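Local coordinates for methyltransferase (Streptococcus mutans, PDB 2B78), which probably transfers methyl groups from S-adenosyl-L-methionine, perhaps to RNA, although its actual substrate is unknown, at residues V216-F220 against V272-F276; A237-L243 against N264-M270; K277-R281 against Q316-I320; I289-S295 against I327-A333. One frame throughout, in Å; residues are numbered along the deposited sequence.

Overall arrangement
All four contacts belong to the Rossmann-like methyltransferase part of the chain and show how the parallel part of one mixed sheet and its helices build a cofactor site. Strand 215-219 is the hub: it packs on helix 272-281 in contact 1, lies beside strand 237-242 of contact 2, and pairs on its other edge with strand 286-291 of contact 4. The centres of contacts 1 and 2 are about 8 Å apart. Contact 3, centred about 9 Å from contact 1, continues the same helix against helix 306-319. Val272 in contact 1 and Asp242 in contact 2 bind S-adenosyl-L-homocysteine, which is absent from this model; the side chain of Asp292 in contact 4 is about 9 Å from that of Asp242.

Contact 1 (V216-F220 against V272-F276); sequences VLNLF and VFDYF
Val272, in the first turn of helix 272-281, fits its branched side chain over the ring of Phe220, just past the end of strand 215-219. Its CB already lies 3.6 Å from Phe220 CZ. From there CG2 goes over the ring face, 3.5 Å from the Phe220 centroid and 11° off the normal, a CH-pi contact almost exactly centred. The other branch, CG1, stands anti to the backbone N (chi1 168°), which carries it past the ring to within 3.8 Å of Phe220 CE2 and 4.1 Å of Leu219 CD1. That leucine methyl is shared: it also meets the Phe276 ring obliquely, with CD1 at 3.5 Å from CZ. One strand repeat earlier, Leu217 and Tyr275 lie alongside each other, pointing opposite ways, with Leu217 CD1 3.7 Å from Tyr275 CE2. The Tyr275 hydroxyl is hydrogen-bonded to that of Tyr286, so the ring can lie among aliphatic groups with its polar end satisfied. Helix and strand run at 149° to each other, roughly antiparallel. A helix running back across a strand of a parallel sheet region is typical of the Rossmann-like methyltransferase fold, and Val272 itself belongs to the S-adenosyl-L-homocysteine site.

Contact 2 (A237-L243 against N264-M270); sequences ATTSVDL and NHQLVVM
A beta-alpha-beta crossover brings these parallel strands together, with Thr238 beside His265 and Asp242 beside Val269, while helix 247-257 makes the connection. Backbone bonds alternate along the pair: Thr238 and Ser240 each use both N and O across it. The bond from Met270 N to Asp242 O is less regular, at 3.0 Å, with the donor 48° out of the carbonyl plane as strand 265-269 gives way to loop. On the face bearing Thr238 and Ser240, polar groups meet across the strands. With chi1 at 75°, Thr238 OG1 sits between its own backbone N and carbonyl carbon, and from there it reaches the edge of the imidazole, where it shares a hydrogen bond of 3.0 Å with His265 ND1. One water is bonded to Thr238 OG1 at 2.9 Å and Ser240 OG at 2.7 Å, and donates to Gln266 O at 2.8 Å; Ser240 OG also bonds Ser227. On the other face Val241 and Val268 form an apolar pair, CG2 to CB 4.1 Å, and Tyr275 packs on both. Asp242, held by the backbone N of Tyr222 and Ala244, binds S-adenosyl-L-homocysteine, absent from this model; an acidic residue ending the Rossmann-like fold's second strand, here 237-242, usually binds ribose in class I methyltransferases, and probably does here.

Contact 3 (K277-R281 against Q316-I320); sequences KYARR and QGLEI
The last turns of helix 272-281 and helix 306-319 come together with Arg280 and Ile320 nearest, their CA atoms 6.8 Å apart. Between them the polar work is done by Arg280. A bend at chi3 (-70°) turns its guanidinium toward Gln316, and NH1 gives a hydrogen bond of 3.1 Å to Gln316 OE1. The oxygen lies in the guanidinium plane, at its edge, but the donor stands 49° out of the amide plane, and the two flat groups are turned 67° against each other. Two waters reinforce the link. One accepts from Arg280 NH2 at 2.9 Å and donates to Gln316 OE1, so that this oxygen is held twice; the second accepts from Arg280 NH1 and donates to the backbone O of Gln316 at 2.8 Å. Glu319 adds charge without a direct bond: its OE2 is 4.2 Å from Arg280 NH1, well out of the guanidinium plane. On the buried side, Ile320 CG2 presses on Ala279 CB at 3.7 Å, an apolar patch that Leu284 and Phe276 extend. The chemistry is thus layered. A neutral amide and two waters restrain the rotation of the guanidinium, and the nearby carboxylate probably adds a long-range attraction, while Ala279 and Ile320 make an apolar contact facing the interior.

Contact 4 (I289-S295 against I327-A333); sequences IIIDPPS and IIASTNA
Asp292 has CG anti to its backbone N (chi1 -175°) and Ser330 likewise swings OG away from its own N (chi1 162°); together these turns bring hydroxyl to carboxylate across the strand ends. Ser330 OG donates to Asp292 OD1 over a short 2.5 Å, approaching from above the carboxylate plane, 59° out of it. The second carboxylate oxygen, OD2, accepts from Gln199 NE2, so two separate side chains fix the rotation of the acid. Leading up to this point the parallel strands are tied by backbone bonds: Ile328 N to Ile289 O, Ile291 N to Ile328 O at 2.9 Å, and Ser330 N to Ile291 O at 2.8 Å. The next acceptor in the series, Ser330 O, meets Pro293 instead, whose ring nitrogen has no hydrogen to give; CD sits 3.7 Å from that oxygen, which takes a hydrogen bond from Tyr310 OH. Isoleucines fill both faces. Ile290 CG1 lies alongside Ile328 CD1 at 4.0 Å, while on the opposite face Ile291 CD1 meets Ile327 CG2. At the end of strand 325-331, Thr331 OG1 accepts from Ala333 N in an ST turn. The chemistry implies a change of role along the pair: the regular backbone pairing of the apolar strands stops where proline offers no N-H, and an acid held by serine and glutamine opens the Asp-Pro-Pro loop, which in related methyltransferases commonly borders the catalytic pocket.

Contact 1 (V216-F220 against V272-F276)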
loop_
_atom_site.group_PDB
_atom_site.type_symbol
_atom_site.label_atom_id
_atom_site.label_comp_id
_atom_site.label_asym_id
_atom_site.label_seq_id
_atom_site.Cartn_x
_atom_site.Cartn_y
_atom_site.Cartn_z
ATOM N N VAL A 216 -8.441 13.779 17.739
ATOM C CA VAL A 216 -8.488 12.813 16.654
ATOM C C VAL A 216 -8.786 11.388 17.075
ATOM O O VAL A 216 -8.292 10.923 18.096
ATOM C CB VAL A 216 -7.144 12.795 15.899
ATOM C CG1 VAL A 216 -7.183 11.786 14.768
ATOM C CG2 VAL A 216 -6.818 14.185 15.390
ATOM N N LEU A 217 -9.609 10.712 16.278
ATOM C CA LEU A 217 -9.929 9.309 16.499
ATOM C C LEU A 217 -9.410 8.562 15.271
ATOM O O LEU A 217 -9.806 8.837 14.137
ATOM C CB LEU A 217 -11.435 9.086 16.640
ATOM C CG LEU A 217 -11.839 7.610 16.712
ATOM C CD1 LEU A 217 -11.371 6.995 18.024
ATOM C CD2 LEU A 217 -13.347 7.505 16.589
ATOM N N ASN A 218 -8.512 7.615 15.502
ATOM C CA ASN A 218 -7.916 6.845 14.421
ATOM C C ASN A 218 -8.416 5.401 14.500
ATOM O O ASN A 218 -8.002 4.644 15.367
ATOM C CB ASN A 218 -6.396 6.930 14.573
ATOM C CG ASN A 218 -5.646 6.221 13.470
ATOM O OD1 ASN A 218 -6.185 5.949 12.399
ATOM N ND2 ASN A 218 -4.375 5.935 13.726
ATOM N N LEU A 219 -9.315 5.026 13.598
ATOM C CA LEU A 219 -9.887 3.674 13.592
ATOM C C LEU A 219 -9.073 2.702 12.733
ATOM O O LEU A 219 -8.623 3.057 11.630
ATOM C CB LEU A 219 -11.341 3.738 13.104
ATOM C CG LEU A 219 -12.245 4.662 13.931
ATOM C CD1 LEU A 219 -13.633 4.701 13.317
ATOM C CD2 LEU A 219 -12.315 4.181 15.377
ATOM N N PHE A 220 -8.891 1.481 13.234
ATOM C CA PHE A 220 -8.091 0.460 12.536
ATOM C C PHE A 220 -6.667 1.019 12.467
ATOM O O PHE A 220 -5.981 0.925 11.444
ATOM C CB PHE A 220 -8.618 0.216 11.114
ATOM C CG PHE A 220 -10.025 -0.315 11.065
ATOM C CD1 PHE A 220 -10.294 -1.648 11.366
ATOM C CD2 PHE A 220 -11.087 0.524 10.731
ATOM C CE1 PHE A 220 -11.611 -2.144 11.343
ATOM C CE2 PHE A 220 -12.406 0.045 10.702
ATOM C CZ PHE A 220 -12.667 -1.295 11.010
ATOM N N VAL A 272 -13.831 -2.238 16.180
ATOM C CA VAL A 272 -14.242 -0.884 15.803
ATOM C C VAL A 272 -15.737 -0.628 15.960
ATOM O O VAL A 272 -16.140 0.469 16.341
ATOM C CB VAL A 272 -13.778 -0.550 14.360
ATOM C CG1 VAL A 272 -14.446 0.732 13.871
ATOM C CG2 VAL A 272 -12.253 -0.353 14.349
ATOM N N PHE A 273 -16.570 -1.621 15.674
ATOM C CA PHE A 273 -18.002 -1.407 15.848
ATOM C C PHE A 273 -18.328 -1.364 17.332
ATOM O O PHE A 273 -19.223 -0.628 17.756
ATOM C CB PHE A 273 -18.810 -2.495 15.145
ATOM C CG PHE A 273 -18.850 -2.330 13.656
ATOM C CD1 PHE A 273 -19.542 -1.261 13.081
ATOM C CD2 PHE A 273 -18.159 -3.206 12.826
ATOM C CE1 PHE A 273 -19.542 -1.070 11.691
ATOM C CE2 PHE A 273 -18.155 -3.022 11.434
ATOM C CZ PHE A 273 -18.845 -1.953 10.870
ATOM N N ASP A 274 -17.600 -2.139 18.133
ATOM C CA ASP A 274 -17.839 -2.113 19.572
ATOM C C ASP A 274 -17.414 -0.745 20.098
ATOM O O ASP A 274 -17.992 -0.235 21.070
ATOM C CB ASP A 274 -17.057 -3.215 20.301
ATOM C CG ASP A 274 -17.676 -4.596 20.124
ATOM O OD1 ASP A 274 -18.892 -4.692 19.843
ATOM O OD2 ASP A 274 -16.948 -5.597 20.279
ATOM N N TYR A 275 -16.406 -0.143 19.466
ATOM C CA TYR A 275 -15.975 1.171 19.918
ATOM C C TYR A 275 -17.003 2.238 19.546
ATOM O O TYR A 275 -17.186 3.205 20.284
ATOM C CB TYR A 275 -14.612 1.564 19.334
ATOM C CG TYR A 275 -14.068 2.796 20.020
ATOM C CD1 TYR A 275 -13.496 2.708 21.291
ATOM C CD2 TYR A 275 -14.217 4.062 19.453
ATOM C CE1 TYR A 275 -13.093 3.852 21.988
ATOM C CE2 TYR A 275 -13.812 5.217 20.141
ATOM C CZ TYR A 275 -13.254 5.101 21.410
ATOM O OH TYR A 275 -12.865 6.225 22.106
ATOM N N PHE A 276 -17.668 2.071 18.403
ATOM C CA PHE A 276 -18.676 3.040 17.992
ATOM C C PHE A 276 -19.761 3.072 19.054
ATOM O O PHE A 276 -20.196 4.142 19.483
ATOM C CB PHE A 276 -19.284 2.664 16.633
ATOM C CG PHE A 276 -18.472 3.125 15.445
ATOM C CD1 PHE A 276 -17.982 4.426 15.382
ATOM C CD2 PHE A 276 -18.247 2.268 14.368
ATOM C CE1 PHE A 276 -17.278 4.871 14.261
ATOM C CE2 PHE A 276 -17.548 2.702 13.242
ATOM C CZ PHE A 276 -17.062 4.006 13.188
#

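Contact 2 (A237-L243 against N264-M270)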
loop_
_atom_site.group_PDB
_atom_site.type_symbol
_atom_site.label_atom_id
_atom_site.label_comp_id
_atom_site.label_asym_id
_atom_site.label_seq_id
_atom_site.Cartn_x
_atom_site.Cartn_y
_atom_site.Cartn_z
ATOM N N ALA A 237 -5.394 15.939 21.043
ATOM C CA ALA A 237 -5.421 14.611 21.638
ATOM C C ALA A 237 -5.708 13.575 20.557
ATOM O O ALA A 237 -6.230 13.907 19.504
ATOM C CB ALA A 237 -6.507 14.557 22.712
ATOM N N THR A 238 -5.361 12.317 20.799
ATOM C CA THR A 238 -5.669 11.295 19.810
ATOM C C THR A 238 -6.032 10.003 20.503
ATOM O O THR A 238 -5.502 9.672 21.573
ATOM C CB THR A 238 -4.491 11.002 18.850
ATOM O OG1 THR A 238 -3.498 10.220 19.530
ATOM C CG2 THR A 238 -3.867 12.292 18.359
ATOM N N THR A 239 -6.963 9.285 19.902
ATOM C CA THR A 239 -7.397 8.001 20.413
ATOM C C THR A 239 -7.214 7.051 19.247
ATOM O O THR A 239 -7.785 7.260 18.183
ATOM C CB THR A 239 -8.866 8.031 20.826
ATOM O OG1 THR A 239 -9.037 8.992 21.876
ATOM C CG2 THR A 239 -9.308 6.649 21.305
ATOM N N SER A 240 -6.411 6.009 19.449
ATOM C CA SER A 240 -6.127 5.042 18.403
ATOM C C SER A 240 -6.786 3.711 18.748
ATOM O O SER A 240 -6.525 3.130 19.808
ATOM C CB SER A 240 -4.615 4.872 18.275
ATOM O OG SER A 240 -3.984 6.142 18.180
ATOM N N VAL A 241 -7.635 3.229 17.848
ATOM C CA VAL A 241 -8.356 1.986 18.097
ATOM C C VAL A 241 -8.045 0.858 17.125
ATOM O O VAL A 241 -8.184 1.016 15.905
ATOM C CB VAL A 241 -9.877 2.236 18.067
ATOM C CG1 VAL A 241 -10.621 0.975 18.533
ATOM C CG2 VAL A 241 -10.227 3.435 18.929
ATOM N N ASP A 242 -7.621 -0.287 17.663
ATOM C CA ASP A 242 -7.328 -1.449 16.833
ATOM C C ASP A 242 -7.790 -2.706 17.555
ATOM O O ASP A 242 -7.729 -2.790 18.782
ATOM C CB ASP A 242 -5.828 -1.569 16.544
ATOM C CG ASP A 242 -5.547 -2.427 15.327
ATOM O OD1 ASP A 242 -5.739 -1.920 14.203
ATOM O OD2 ASP A 242 -5.151 -3.607 15.482
ATOM N N LEU A 243 -8.241 -3.690 16.790
ATOM C CA LEU A 243 -8.709 -4.940 17.368
ATOM C C LEU A 243 -7.588 -5.794 17.961
ATOM O O LEU A 243 -7.841 -6.610 18.841
ATOM C CB LEU A 243 -9.438 -5.758 16.296
ATOM C CG LEU A 243 -9.902 -7.155 16.703
ATOM C CD1 LEU A 243 -11.061 -7.048 17.688
ATOM C CD2 LEU A 243 -10.324 -7.928 15.464
ATOM N N ASN A 264 -2.259 12.869 26.621
ATOM C CA ASN A 264 -3.443 13.047 25.791
ATOM C C ASN A 264 -3.486 12.122 24.590
ATOM O O ASN A 264 -4.131 12.424 23.588
ATOM C CB ASN A 264 -3.551 14.502 25.332
ATOM C CG ASN A 264 -3.821 15.448 26.486
ATOM O OD1 ASN A 264 -3.068 16.391 26.719
ATOM N ND2 ASN A 264 -4.901 15.190 27.222
ATOM N N HIS A 265 -2.791 10.996 24.685
ATOM C CA HIS A 265 -2.792 10.041 23.596
ATOM C C HIS A 265 -3.180 8.697 24.182
ATOM O O HIS A 265 -2.466 8.141 25.016
ATOM C CB HIS A 265 -1.415 9.997 22.921
ATOM C CG HIS A 265 -1.017 11.305 22.306
ATOM N ND1 HIS A 265 -1.676 11.843 21.220
ATOM C CD2 HIS A 265 -0.118 12.242 22.700
ATOM C CE1 HIS A 265 -1.210 13.056 20.978
ATOM N NE2 HIS A 265 -0.264 13.323 21.863
ATOM N N GLN A 266 -4.337 8.200 23.754
ATOM C CA GLN A 266 -4.878 6.930 24.233
ATOM C C GLN A 266 -4.851 5.823 23.193
ATOM O O GLN A 266 -5.199 6.046 22.030
ATOM C CB GLN A 266 -6.327 7.115 24.687
ATOM C CG GLN A 266 -6.511 7.752 26.062
ATOM C CD GLN A 266 -6.067 9.204 26.121
ATOM O OE1 GLN A 266 -6.493 10.030 25.314
ATOM N NE2 GLN A 266 -5.211 9.522 27.088
ATOM N N LEU A 267 -4.455 4.625 23.618
ATOM C CA LEU A 267 -4.425 3.469 22.732
ATOM C C LEU A 267 -5.486 2.503 23.254
ATOM O O LEU A 267 -5.443 2.091 24.423
ATOM C CB LEU A 267 -3.058 2.785 22.755
ATOM C CG LEU A 267 -1.792 3.603 22.463
ATOM C CD1 LEU A 267 -0.624 2.643 22.454
ATOM C CD2 LEU A 267 -1.879 4.337 21.141
ATOM N N VAL A 268 -6.431 2.151 22.386
ATOM C CA VAL A 268 -7.523 1.254 22.732
ATOM C C VAL A 268 -7.468 -0.033 21.918
ATOM O O VAL A 268 -7.118 -0.017 20.741
ATOM C CB VAL A 268 -8.882 1.943 22.462
ATOM C CG1 VAL A 268 -10.027 0.981 22.735
ATOM C CG2 VAL A 268 -9.009 3.198 23.317
ATOM N N VAL A 269 -7.783 -1.157 22.550
ATOM C CA VAL A 269 -7.816 -2.429 21.831
ATOM C C VAL A 269 -9.259 -2.876 21.885
ATOM O O VAL A 269 -9.746 -3.324 22.932
ATOM C CB VAL A 269 -6.935 -3.516 22.485
ATOM C CG1 VAL A 269 -7.010 -4.804 21.663
ATOM C CG2 VAL A 269 -5.490 -3.036 22.561
ATOM N N MET A 270 -9.954 -2.746 20.760
ATOM C CA MET A 270 -11.355 -3.108 20.715
ATOM C C MET A 270 -11.841 -3.208 19.279
ATOM O O MET A 270 -11.246 -2.625 18.366
ATOM C CB MET A 270 -12.167 -2.036 21.447
ATOM C CG MET A 270 -13.612 -2.394 21.701
ATOM S SD MET A 270 -14.537 -0.998 22.383
ATOM C CE MET A 270 -13.619 -0.653 23.838
HETATM O O HOH W 1 -3.366 7.524 20.452
#

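Contact 3 (K277-R281 against Q316-I320)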
loop_
_atom_site.group_PDB
_atom_site.type_symbol
_atom_site.label_atom_id
_atom_site.label_comp_id
_atom_site.label_asym_id
_atom_site.label_seq_id
_atom_site.Cartn_x
_atom_site.Cartn_y
_atom_site.Cartn_z
ATOM N N LYS A 277 -20.184 1.889 19.493
ATOM C CA LYS A 277 -21.214 1.768 20.520
ATOM C C LYS A 277 -20.770 2.335 21.874
ATOM O O LYS A 277 -21.566 2.925 22.611
ATOM C CB LYS A 277 -21.607 0.296 20.688
ATOM C CG LYS A 277 -22.669 0.075 21.758
ATOM C CD LYS A 277 -23.121 -1.377 21.806
ATOM C CE LYS A 277 -24.273 -1.555 22.780
ATOM N NZ LYS A 277 -24.753 -2.961 22.819
ATOM N N TYR A 278 -19.504 2.126 22.208
ATOM C CA TYR A 278 -18.927 2.613 23.461
ATOM C C TYR A 278 -18.918 4.135 23.443
ATOM O O TYR A 278 -19.216 4.801 24.442
ATOM C CB TYR A 278 -17.488 2.106 23.596
ATOM C CG TYR A 278 -16.873 2.316 24.964
ATOM C CD1 TYR A 278 -17.269 1.537 26.050
ATOM C CD2 TYR A 278 -15.894 3.286 25.172
ATOM C CE1 TYR A 278 -16.702 1.716 27.315
ATOM C CE2 TYR A 278 -15.321 3.478 26.434
ATOM C CZ TYR A 278 -15.730 2.686 27.498
ATOM O OH TYR A 278 -15.171 2.859 28.751
ATOM N N ALA A 279 -18.565 4.683 22.289
ATOM C CA ALA A 279 -18.486 6.126 22.104
ATOM C C ALA A 279 -19.861 6.774 22.238
ATOM O O ALA A 279 -20.005 7.843 22.843
ATOM C CB ALA A 279 -17.893 6.424 20.738
ATOM N N ARG A 280 -20.868 6.130 21.658
ATOM C CA ARG A 280 -22.230 6.645 21.741
ATOM C C ARG A 280 -22.673 6.621 23.200
ATOM O O ARG A 280 -23.239 7.593 23.712
ATOM C CB ARG A 280 -23.176 5.792 20.892
ATOM C CG ARG A 280 -22.921 5.867 19.390
ATOM C CD ARG A 280 -24.107 5.295 18.621
ATOM N NE ARG A 280 -24.246 3.845 18.764
ATOM C CZ ARG A 280 -23.629 2.955 17.993
ATOM N NH1 ARG A 280 -22.822 3.363 17.021
ATOM N NH2 ARG A 280 -23.829 1.654 18.178
ATOM N N ARG A 281 -22.392 5.504 23.866
ATOM C CA ARG A 281 -22.745 5.313 25.270
ATOM C C ARG A 281 -22.124 6.347 26.206
ATOM O O ARG A 281 -22.782 6.829 27.139
ATOM C CB ARG A 281 -22.331 3.903 25.703
ATOM C CG ARG A 281 -22.438 3.627 27.205
ATOM C CD ARG A 281 -21.964 2.212 27.528
ATOM N NE ARG A 281 -22.722 1.193 26.796
ATOM C CZ ARG A 281 -22.242 0.432 25.807
ATOM N NH1 ARG A 281 -20.977 0.544 25.396
ATOM N NH2 ARG A 281 -23.042 -0.448 25.214
ATOM N N GLN A 316 -21.664 5.509 11.201
ATOM C CA GLN A 316 -21.433 5.506 12.633
ATOM C C GLN A 316 -20.380 6.522 13.069
ATOM O O GLN A 316 -20.466 7.080 14.163
ATOM C CB GLN A 316 -21.093 4.086 13.081
ATOM C CG GLN A 316 -22.301 3.155 12.922
ATOM C CD GLN A 316 -22.116 1.809 13.592
ATOM O OE1 GLN A 316 -21.561 1.723 14.691
ATOM N NE2 GLN A 316 -22.597 0.751 12.943
ATOM N N GLY A 317 -19.404 6.783 12.208
ATOM C CA GLY A 317 -18.394 7.774 12.534
ATOM C C GLY A 317 -19.026 9.152 12.635
ATOM O O GLY A 317 -18.694 9.944 13.523
ATOM N N LEU A 318 -19.949 9.446 11.722
ATOM C CA LEU A 318 -20.635 10.729 11.716
ATOM C C LEU A 318 -21.396 10.968 13.011
ATOM O O LEU A 318 -21.562 12.112 13.430
ATOM C CB LEU A 318 -21.601 10.809 10.536
ATOM C CG LEU A 318 -20.918 11.009 9.186
ATOM C CD1 LEU A 318 -21.916 10.848 8.056
ATOM C CD2 LEU A 318 -20.292 12.388 9.155
ATOM N N GLU A 319 -21.838 9.886 13.649
ATOM C CA GLU A 319 -22.592 9.983 14.897
ATOM C C GLU A 319 -21.746 10.467 16.070
ATOM O O GLU A 319 -22.281 10.984 17.053
ATOM C CB GLU A 319 -23.213 8.629 15.257
ATOM C CG GLU A 319 -24.220 8.090 14.247
ATOM C CD GLU A 319 -24.841 6.792 14.715
ATOM O OE1 GLU A 319 -25.510 6.805 15.773
ATOM O OE2 GLU A 319 -24.655 5.760 14.042
ATOM N N ILE A 320 -20.431 10.285 15.981
ATOM C CA ILE A 320 -19.539 10.732 17.045
ATOM C C ILE A 320 -18.534 11.780 16.552
ATOM O O ILE A 320 -17.478 11.969 17.150
ATOM C CB ILE A 320 -18.776 9.545 17.691
ATOM C CG1 ILE A 320 -17.972 8.782 16.634
ATOM C CG2 ILE A 320 -19.767 8.606 18.384
ATOM C CD1 ILE A 320 -17.094 7.660 17.207
HETATM O O HOH W 2 -21.821 0.150 16.822
HETATM O O HOH W 3 -21.266 5.752 16.486
#

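Contact 4 (I289-S295 against I327-A333)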
loop_
_atom_site.group_PDB
_atom_site.type_symbol
_atom_site.label_atom_id
_atom_site.label_comp_id
_atom_site.label_asym_id
_atom_site.label_seq_id
_atom_site.Cartn_x
_atom_site.Cartn_y
_atom_site.Cartn_z
ATOM N N ILE A 289 -11.934 12.175 12.420
ATOM C CA ILE A 289 -11.989 10.719 12.503
ATOM C C ILE A 289 -11.305 10.131 11.278
ATOM O O ILE A 289 -11.663 10.437 10.137
ATOM C CB ILE A 289 -13.447 10.198 12.580
ATOM C CG1 ILE A 289 -14.116 10.710 13.862
ATOM C CG2 ILE A 289 -13.456 8.672 12.586
ATOM C CD1 ILE A 289 -15.572 10.314 13.988
ATOM N N ILE A 290 -10.289 9.311 11.518
ATOM C CA ILE A 290 -9.564 8.682 10.429
ATOM C C ILE A 290 -10.050 7.250 10.368
ATOM O O ILE A 290 -10.112 6.572 11.390
ATOM C CB ILE A 290 -8.049 8.709 10.688
ATOM C CG1 ILE A 290 -7.581 10.167 10.801
ATOM C CG2 ILE A 290 -7.321 7.958 9.577
ATOM C CD1 ILE A 290 -6.122 10.341 11.190
ATOM N N ILE A 291 -10.415 6.805 9.174
ATOM C CA ILE A 291 -10.918 5.452 8.975
ATOM C C ILE A 291 -10.029 4.786 7.927
ATOM O O ILE A 291 -9.932 5.261 6.792
ATOM C CB ILE A 291 -12.384 5.513 8.491
ATOM C CG1 ILE A 291 -13.183 6.433 9.421
ATOM C CG2 ILE A 291 -12.988 4.112 8.450
ATOM C CD1 ILE A 291 -14.614 6.682 8.987
ATOM N N ASP A 292 -9.382 3.687 8.303
ATOM C CA ASP A 292 -8.481 3.005 7.384
ATOM C C ASP A 292 -8.432 1.498 7.634
ATOM O O ASP A 292 -7.424 0.967 8.102
ATOM C CB ASP A 292 -7.083 3.622 7.526
ATOM C CG ASP A 292 -6.087 3.071 6.527
ATOM O OD1 ASP A 292 -6.449 2.914 5.344
ATOM O OD2 ASP A 292 -4.931 2.811 6.932
ATOM N N PRO A 293 -9.527 0.787 7.320
ATOM C CA PRO A 293 -9.603 -0.667 7.515
ATOM C C PRO A 293 -8.563 -1.412 6.681
ATOM O O PRO A 293 -8.308 -1.059 5.533
ATOM C CB PRO A 293 -11.040 -0.994 7.102
ATOM C CG PRO A 293 -11.346 0.062 6.092
ATOM C CD PRO A 293 -10.771 1.300 6.725
ATOM N N PRO A 294 -7.940 -2.447 7.261
ATOM C CA PRO A 294 -6.910 -3.270 6.609
ATOM C C PRO A 294 -7.381 -3.908 5.305
ATOM O O PRO A 294 -8.510 -4.394 5.213
ATOM C CB PRO A 294 -6.593 -4.330 7.662
ATOM C CG PRO A 294 -6.981 -3.690 8.945
ATOM C CD PRO A 294 -8.260 -2.983 8.593
ATOM N N SER A 295 -6.513 -3.912 4.300
ATOM C CA SER A 295 -6.840 -4.512 3.021
ATOM C C SER A 295 -6.274 -5.929 3.016
ATOM O O SER A 295 -6.435 -6.670 2.038
ATOM C CB SER A 295 -6.222 -3.705 1.871
ATOM O OG SER A 295 -6.579 -2.326 1.930
ATOM N N ILE A 327 -13.509 13.975 8.211
ATOM C CA ILE A 327 -13.366 12.536 8.112
ATOM C C ILE A 327 -12.305 12.295 7.053
ATOM O O ILE A 327 -12.335 12.899 5.977
ATOM C CB ILE A 327 -14.668 11.843 7.659
ATOM C CG1 ILE A 327 -15.742 11.975 8.739
ATOM C CG2 ILE A 327 -14.406 10.368 7.382
ATOM C CD1 ILE A 327 -16.969 11.125 8.472
ATOM N N ILE A 328 -11.347 11.436 7.370
ATOM C CA ILE A 328 -10.304 11.079 6.420
ATOM C C ILE A 328 -10.602 9.609 6.150
ATOM O O ILE A 328 -10.314 8.746 6.976
ATOM C CB ILE A 328 -8.908 11.253 7.037
ATOM C CG1 ILE A 328 -8.670 12.737 7.313
ATOM C CG2 ILE A 328 -7.824 10.720 6.089
ATOM C CD1 ILE A 328 -7.340 13.048 7.966
ATOM N N ALA A 329 -11.249 9.346 5.016
ATOM C CA ALA A 329 -11.626 7.987 4.628
ATOM C C ALA A 329 -10.588 7.395 3.698
ATOM O O ALA A 329 -10.441 7.823 2.541
ATOM C CB ALA A 329 -13.000 7.991 3.938
ATOM N N SER A 330 -9.887 6.388 4.207
ATOM C CA SER A 330 -8.832 5.723 3.470
ATOM C C SER A 330 -9.109 4.246 3.206
ATOM O O SER A 330 -9.842 3.585 3.946
ATOM C CB SER A 330 -7.515 5.873 4.240
ATOM O OG SER A 330 -6.552 4.939 3.806
ATOM N N THR A 331 -8.536 3.736 2.125
ATOM C CA THR A 331 -8.684 2.327 1.774
ATOM C C THR A 331 -7.587 1.964 0.791
ATOM O O THR A 331 -7.202 2.788 -0.045
ATOM C CB THR A 331 -10.060 2.015 1.121
ATOM O OG1 THR A 331 -10.135 0.613 0.821
ATOM C CG2 THR A 331 -10.240 2.797 -0.175
ATOM N N ASN A 332 -7.074 0.741 0.909
ATOM C CA ASN A 332 -6.027 0.248 0.013
ATOM C C ASN A 332 -6.602 -0.872 -0.845
ATOM O O ASN A 332 -5.853 -1.608 -1.493
ATOM C CB ASN A 332 -4.833 -0.308 0.804
ATOM C CG ASN A 332 -3.906 0.773 1.325
ATOM O OD1 ASN A 332 -3.407 1.603 0.561
ATOM N ND2 ASN A 332 -3.654 0.758 2.628
ATOM N N ALA A 333 -7.930 -0.997 -0.847
ATOM C CA ALA A 333 -8.618 -2.043 -1.614
ATOM C C ALA A 333 -8.454 -1.852 -3.117
ATOM O O ALA A 333 -9.052 -0.944 -3.700
ATOM C CB ALA A 333 -10.093 -2.063 -1.259
#